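Side-chain contacts in RNA polymerase ECF-subfamily sigma factor (PDB 6DXO), which probably serves as an ECF sigma factor that directs RNA polymerase to promoters for aerial mycelium formation and is held inactive by an anti-sigma factor until released: residues A[35-38]-A[39-43]; A[69-72]-A[73-76]; A[44-47]-A[48-52]. One frame throughout, in Å; residues are numbered along the deposited sequence.

Interaction 1 (A[35-38]-A[39-43]); sequences GGKA and TAEDL
The backbone N-H groups of Ala40, Glu41 and Asp42 reach back four residues to the carbonyls of Gly36, Lys37 and Ala38, the shortest bond being Glu41 N to Lys37 O at 2.8 Å, and so form the first turn of helix 37-53. Gly36 is its N-cap residue; with phi at 118°, a beta carbon there would press on the carbonyl oxygen of Gly35. Thr39 has its hydroxyl beside its own backbone N (chi1 -62°), where OG1 lies 2.7 Å from a water. That water donates to Gly35 O at 3.0 Å, bridging the turn before the helix to its first turn. Lys37 and Glu41 meet through a methylene rather than through their charges: Lys37 CG is 3.2 Å from Glu41 OE2, whereas the bend at chi3 (-56°) leaves Lys37 NZ 5.6 Å from that oxygen. Asp42, part of the probable polymerase core-binding motif, sets its carboxylate carbon CG 3.3 Å from Ala38 O, but its main polar partner is Arg97, through a salt bridge. On helix 12-31, Tyr27 receives Lys37, Ala40 and Glu41 while Ile30 receives Leu43; Glu41 also packs on Val62 of the other protein chain.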
# COMPACT_ATOMS: atom_id res chain seq x y z
N GLY A 35 7.41 15.27 4.25
CA GLY A 35 6.56 16.23 4.91
C GLY A 35 5.12 16.05 4.46
O GLY A 35 4.70 16.61 3.45
N GLY A 36 4.39 15.24 5.20
CA GLY A 36 2.95 15.14 5.02
C GLY A 36 2.49 13.77 4.60
O GLY A 36 3.15 13.08 3.82
N LYS A 37 1.33 13.38 5.13
CA LYS A 37 0.72 12.08 4.85
C LYS A 37 0.41 11.89 3.37
O LYS A 37 0.60 10.81 2.83
CB LYS A 37 -0.56 11.95 5.69
CG LYS A 37 -1.36 10.69 5.42
CD LYS A 37 -2.54 10.59 6.39
CE LYS A 37 -2.07 10.65 7.83
NZ LYS A 37 -3.15 10.27 8.78
N ALA A 38 -0.09 12.94 2.72
CA ALA A 38 -0.40 12.89 1.29
C ALA A 38 0.84 12.55 0.44
O ALA A 38 0.77 11.74 -0.48
CB ALA A 38 -1.02 14.21 0.84
N THR A 39 1.96 13.18 0.74
CA THR A 39 3.20 12.85 0.04
C THR A 39 3.61 11.41 0.30
O THR A 39 4.00 10.69 -0.63
CB THR A 39 4.34 13.81 0.43
OG1 THR A 39 3.97 15.15 0.05
CG2 THR A 39 5.62 13.42 -0.27
N ALA A 40 3.49 10.97 1.55
CA ALA A 40 3.84 9.59 1.89
C ALA A 40 2.93 8.59 1.15
O ALA A 40 3.39 7.56 0.65
CB ALA A 40 3.77 9.37 3.39
N GLU A 41 1.65 8.92 1.04
CA GLU A 41 0.71 8.07 0.31
C GLU A 41 1.06 8.03 -1.17
O GLU A 41 1.08 6.95 -1.78
CB GLU A 41 -0.74 8.57 0.49
CG GLU A 41 -1.27 8.47 1.92
CD GLU A 41 -2.54 9.30 2.15
OE1 GLU A 41 -2.96 10.03 1.23
OE2 GLU A 41 -3.11 9.21 3.25
N ASP A 42 1.35 9.19 -1.75
CA ASP A 42 1.68 9.29 -3.17
C ASP A 42 2.95 8.52 -3.54
O ASP A 42 2.99 7.81 -4.55
CB ASP A 42 1.80 10.75 -3.62
CG ASP A 42 0.45 11.45 -3.71
OD1 ASP A 42 -0.59 10.77 -3.63
OD2 ASP A 42 0.45 12.69 -3.87
N LEU A 43 3.99 8.67 -2.73
CA LEU A 43 5.23 7.95 -2.98
C LEU A 43 5.07 6.44 -2.72
O LEU A 43 5.82 5.62 -3.26
CB LEU A 43 6.40 8.54 -2.17
CG LEU A 43 6.84 9.97 -2.54
CD1 LEU A 43 8.03 10.39 -1.67
CD2 LEU A 43 7.19 10.09 -4.01
O HOH W 1 2.21 16.09 1.88
O HOH W 2 -1.86 11.60 -1.67

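Interaction 2 (A[69-72]-A[73-76]); sequences LVTI and ARNL
Thr71 O takes two donors: the backbone N of Asn75 at 3.1 Å and a water at 2.7 Å. The same water accepts from Arg74 NE at 2.8 Å, in the plane of the guanidinium and at its edge, and gives a weak bond to Asn75 OD1, so one solvent molecule joins Thr71 O, Arg74 NE and, weakly, Asn75 OD1 across one turn of the helix. Asn75 ND2, although 3.3 Å from Thr71 O, has too poor an angle to bond it. The hydroxyl of Thr71 is served inside the helix: chi1 of 58° puts OG1 between the backbone N and the carbonyl carbon, where it is hydrogen-bonded to Trp68 O and Ala67 O. This leaves CG2 to meet Arg74, whose NH2 approaches it obliquely at 3.6 Å. Helix 65-79 belongs to sigma-70 region 2, and its inward side rests on two other helices, with Leu69 and Ala73 against helix 12-31 and Ala73 and Leu76 against helix 37-53. The remaining carbonyls at the start are taken by the next turn, Leu69 O by Ala73 N at 2.9 Å and Val70 O by Arg74 N. Ile72 O receives Leu76 N at 3.0 Å, and the two side chains run side by side, Ile72 CG2 being 4.1 Å from Leu76 CD1.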
# COMPACT_ATOMS: atom_id res chain seq x y z
N LEU A 69 11.36 -3.15 -2.84
CA LEU A 69 10.40 -2.07 -2.64
C LEU A 69 11.05 -0.95 -1.80
O LEU A 69 10.95 0.21 -2.12
CB LEU A 69 9.15 -2.60 -1.94
CG LEU A 69 8.20 -3.44 -2.80
CD1 LEU A 69 7.09 -4.06 -1.96
CD2 LEU A 69 7.61 -2.62 -3.95
N VAL A 70 11.71 -1.34 -0.72
CA VAL A 70 12.32 -0.36 0.17
C VAL A 70 13.39 0.46 -0.54
O VAL A 70 13.49 1.69 -0.38
CB VAL A 70 12.87 -1.04 1.44
CG1 VAL A 70 13.74 -0.08 2.22
CG2 VAL A 70 11.69 -1.54 2.31
N THR A 71 14.18 -0.21 -1.37
CA THR A 71 15.22 0.48 -2.10
C THR A 71 14.65 1.41 -3.17
O THR A 71 15.17 2.48 -3.40
CB THR A 71 16.28 -0.50 -2.68
OG1 THR A 71 15.65 -1.46 -3.53
CG2 THR A 71 16.95 -1.25 -1.55
N ILE A 72 13.53 1.01 -3.79
CA ILE A 72 12.82 1.89 -4.71
C ILE A 72 12.26 3.13 -4.03
O ILE A 72 12.36 4.23 -4.56
CB ILE A 72 11.68 1.14 -5.45
CG1 ILE A 72 12.26 0.17 -6.48
CG2 ILE A 72 10.72 2.14 -6.12
CD1 ILE A 72 11.25 -0.86 -6.95
N ALA A 73 11.66 2.94 -2.85
CA ALA A 73 11.07 4.06 -2.13
C ALA A 73 12.19 5.00 -1.71
O ALA A 73 12.05 6.21 -1.78
CB ALA A 73 10.27 3.59 -0.90
N ARG A 74 13.30 4.42 -1.27
CA ARG A 74 14.49 5.22 -0.92
C ARG A 74 14.93 6.13 -2.09
O ARG A 74 15.19 7.32 -1.89
CB ARG A 74 15.64 4.34 -0.45
CG ARG A 74 16.85 5.16 0.03
CD ARG A 74 17.94 4.28 0.57
NE ARG A 74 18.38 3.27 -0.39
CZ ARG A 74 19.06 2.19 -0.06
NH1 ARG A 74 19.38 1.98 1.22
NH2 ARG A 74 19.43 1.31 -0.99
N ASN A 75 14.95 5.56 -3.29
CA ASN A 75 15.29 6.29 -4.52
C ASN A 75 14.29 7.42 -4.78
O ASN A 75 14.67 8.53 -5.14
CB ASN A 75 15.33 5.35 -5.76
CG ASN A 75 16.54 4.38 -5.78
OD1 ASN A 75 17.62 4.67 -5.29
ND2 ASN A 75 16.33 3.21 -6.40
N LEU A 76 13.00 7.14 -4.60
CA LEU A 76 11.93 8.13 -4.80
C LEU A 76 11.96 9.28 -3.80
O LEU A 76 11.71 10.42 -4.16
CB LEU A 76 10.55 7.47 -4.75
CG LEU A 76 10.13 6.65 -5.96
CD1 LEU A 76 8.90 5.83 -5.62
CD2 LEU A 76 9.85 7.55 -7.14
O HOH W 3 17.82 3.01 -3.12

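Interaction 3 (A[44-47]-A[48-52]); sequences TSET and FLRAL
Glu46 OE2 has two polar partners, a salt bridge to Arg53 and a water that donates to it weakly at 3.4 Å; the water in turn accepts from Arg50 NH2 at 2.7 Å. Arg50 thus reaches Glu46 only weakly, through solvent. The bends at chi2 and chi3 bring the guanidinium edge round toward Glu46, with OE2 near its plane, but Arg50 NE stays 4.5 Å from that oxygen, beyond a salt bridge. On another side of the helix, Phe48 leans on Thr44. CG of the phenylalanine is beside its backbone N (chi1 -76°), which turns one ring edge to the preceding turn: CD1 lies 3.2 Å from Thr44 O, with that oxygen in the ring plane. The same oxygen accepts the backbone N-H of Phe48, also at 3.2 Å and nearly straight (170°). Thr44 CG2 runs alongside the ring, 4.1 Å from CE1, while Thr44 OG1 is bonded to Ala40 O. The ring also makes an edge-to-face contact with Tyr19 and packs on Leu70 of the other protein chain. An alanine here would remove the ring and is likely to open a gap between Thr44, Tyr19 and that leucine. Next to it, Leu49 CD1 touches Ser45 OG at 3.9 Å, and Leu49 meets the same Leu70. Thr47 OG1 is bonded to Leu43 O, and the same hydroxyl oxygen lies against Ala73 and Leu76 of helix 65-79. The chemistry is therefore divided round the helix: Glu46 is paired with Arg53 and linked to Arg50 by a weak water bridge, whereas Phe48 and Leu49 offer hydrocarbon to the partner chain beside Thr44 and Ser45 of the probable core-binding motif, a placing consistent with an anti-sigma factor obstructing polymerase.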
# COMPACT_ATOMS: atom_id res chain seq x y z
N THR A 44 4.10 6.05 -1.90
CA THR A 44 3.87 4.63 -1.68
C THR A 44 3.31 4.05 -2.96
O THR A 44 3.77 3.01 -3.46
CB THR A 44 2.89 4.40 -0.48
OG1 THR A 44 3.50 4.88 0.72
CG2 THR A 44 2.59 2.91 -0.31
N SER A 45 2.33 4.75 -3.52
CA SER A 45 1.75 4.37 -4.80
C SER A 45 2.82 4.32 -5.88
O SER A 45 2.93 3.34 -6.60
CB SER A 45 0.66 5.37 -5.20
OG SER A 45 0.24 5.16 -6.53
N GLU A 46 3.61 5.38 -5.98
CA GLU A 46 4.70 5.39 -6.98
C GLU A 46 5.72 4.25 -6.82
O GLU A 46 6.22 3.73 -7.83
CB GLU A 46 5.41 6.75 -6.99
CG GLU A 46 6.38 6.91 -8.15
CD GLU A 46 5.69 6.82 -9.51
OE1 GLU A 46 4.51 7.23 -9.61
OE2 GLU A 46 6.33 6.35 -10.48
N THR A 47 6.03 3.88 -5.59
CA THR A 47 6.96 2.78 -5.32
C THR A 47 6.43 1.49 -5.94
O THR A 47 7.14 0.80 -6.67
CB THR A 47 7.19 2.57 -3.82
OG1 THR A 47 7.88 3.71 -3.27
CG2 THR A 47 8.01 1.33 -3.56
N PHE A 48 5.18 1.16 -5.66
CA PHE A 48 4.61 -0.04 -6.25
C PHE A 48 4.49 0.03 -7.77
O PHE A 48 4.71 -0.98 -8.47
CB PHE A 48 3.26 -0.37 -5.59
CG PHE A 48 3.39 -0.98 -4.24
CD1 PHE A 48 3.42 -0.18 -3.09
CD2 PHE A 48 3.52 -2.35 -4.10
CE1 PHE A 48 3.56 -0.76 -1.84
CE2 PHE A 48 3.65 -2.94 -2.85
CZ PHE A 48 3.67 -2.14 -1.71
N LEU A 49 4.12 1.20 -8.29
CA LEU A 49 3.99 1.35 -9.74
C LEU A 49 5.32 1.13 -10.46
O LEU A 49 5.36 0.55 -11.56
CB LEU A 49 3.39 2.71 -10.09
CG LEU A 49 1.87 2.84 -9.89
CD1 LEU A 49 1.42 4.27 -10.10
CD2 LEU A 49 1.14 1.91 -10.84
N ARG A 50 6.41 1.56 -9.83
CA ARG A 50 7.73 1.37 -10.41
C ARG A 50 8.13 -0.11 -10.41
O ARG A 50 8.66 -0.62 -11.39
CB ARG A 50 8.78 2.22 -9.68
CG ARG A 50 10.16 2.17 -10.27
CD ARG A 50 10.32 3.19 -11.38
NE ARG A 50 10.41 4.55 -10.86
CZ ARG A 50 11.55 5.18 -10.62
NH1 ARG A 50 12.71 4.58 -10.86
NH2 ARG A 50 11.55 6.42 -10.15
N ALA A 51 7.85 -0.79 -9.30
CA ALA A 51 8.16 -2.21 -9.17
C ALA A 51 7.42 -2.98 -10.25
O ALA A 51 7.95 -3.91 -10.87
CB ALA A 51 7.77 -2.71 -7.80
N LEU A 52 6.17 -2.59 -10.46
CA LEU A 52 5.29 -3.26 -11.40
C LEU A 52 5.82 -3.08 -12.80
O LEU A 52 5.94 -4.05 -13.56
CB LEU A 52 3.88 -2.67 -11.28
CG LEU A 52 2.79 -3.18 -12.23
CD1 LEU A 52 1.43 -2.92 -11.59
CD2 LEU A 52 2.89 -2.48 -13.56
O HOH W 4 9.37 7.94 -10.81

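Interactions 1 and 3 are successive parts of helix 37-53, their centres about 13 Å apart, and the probable polymerase core-binding motif spans the junction: Asp42 and Leu43 belong to the first, Thr44 and Ser45 to the second. Interaction 2 lies on helix 65-79, the next helix in the chain, and its centre is about 9 Å from that of interaction 3 and about 14 Å from that of interaction 1. Thr47 is the main meeting point, its OG1 lying 3.3 Å from Leu76 CD1 and 3.4 Å from Ala73 CB. Leu76 CD1 also reaches Leu43 O at 3.9 Å, touching interaction 1. All three contacts fall within sigma-70 region 2.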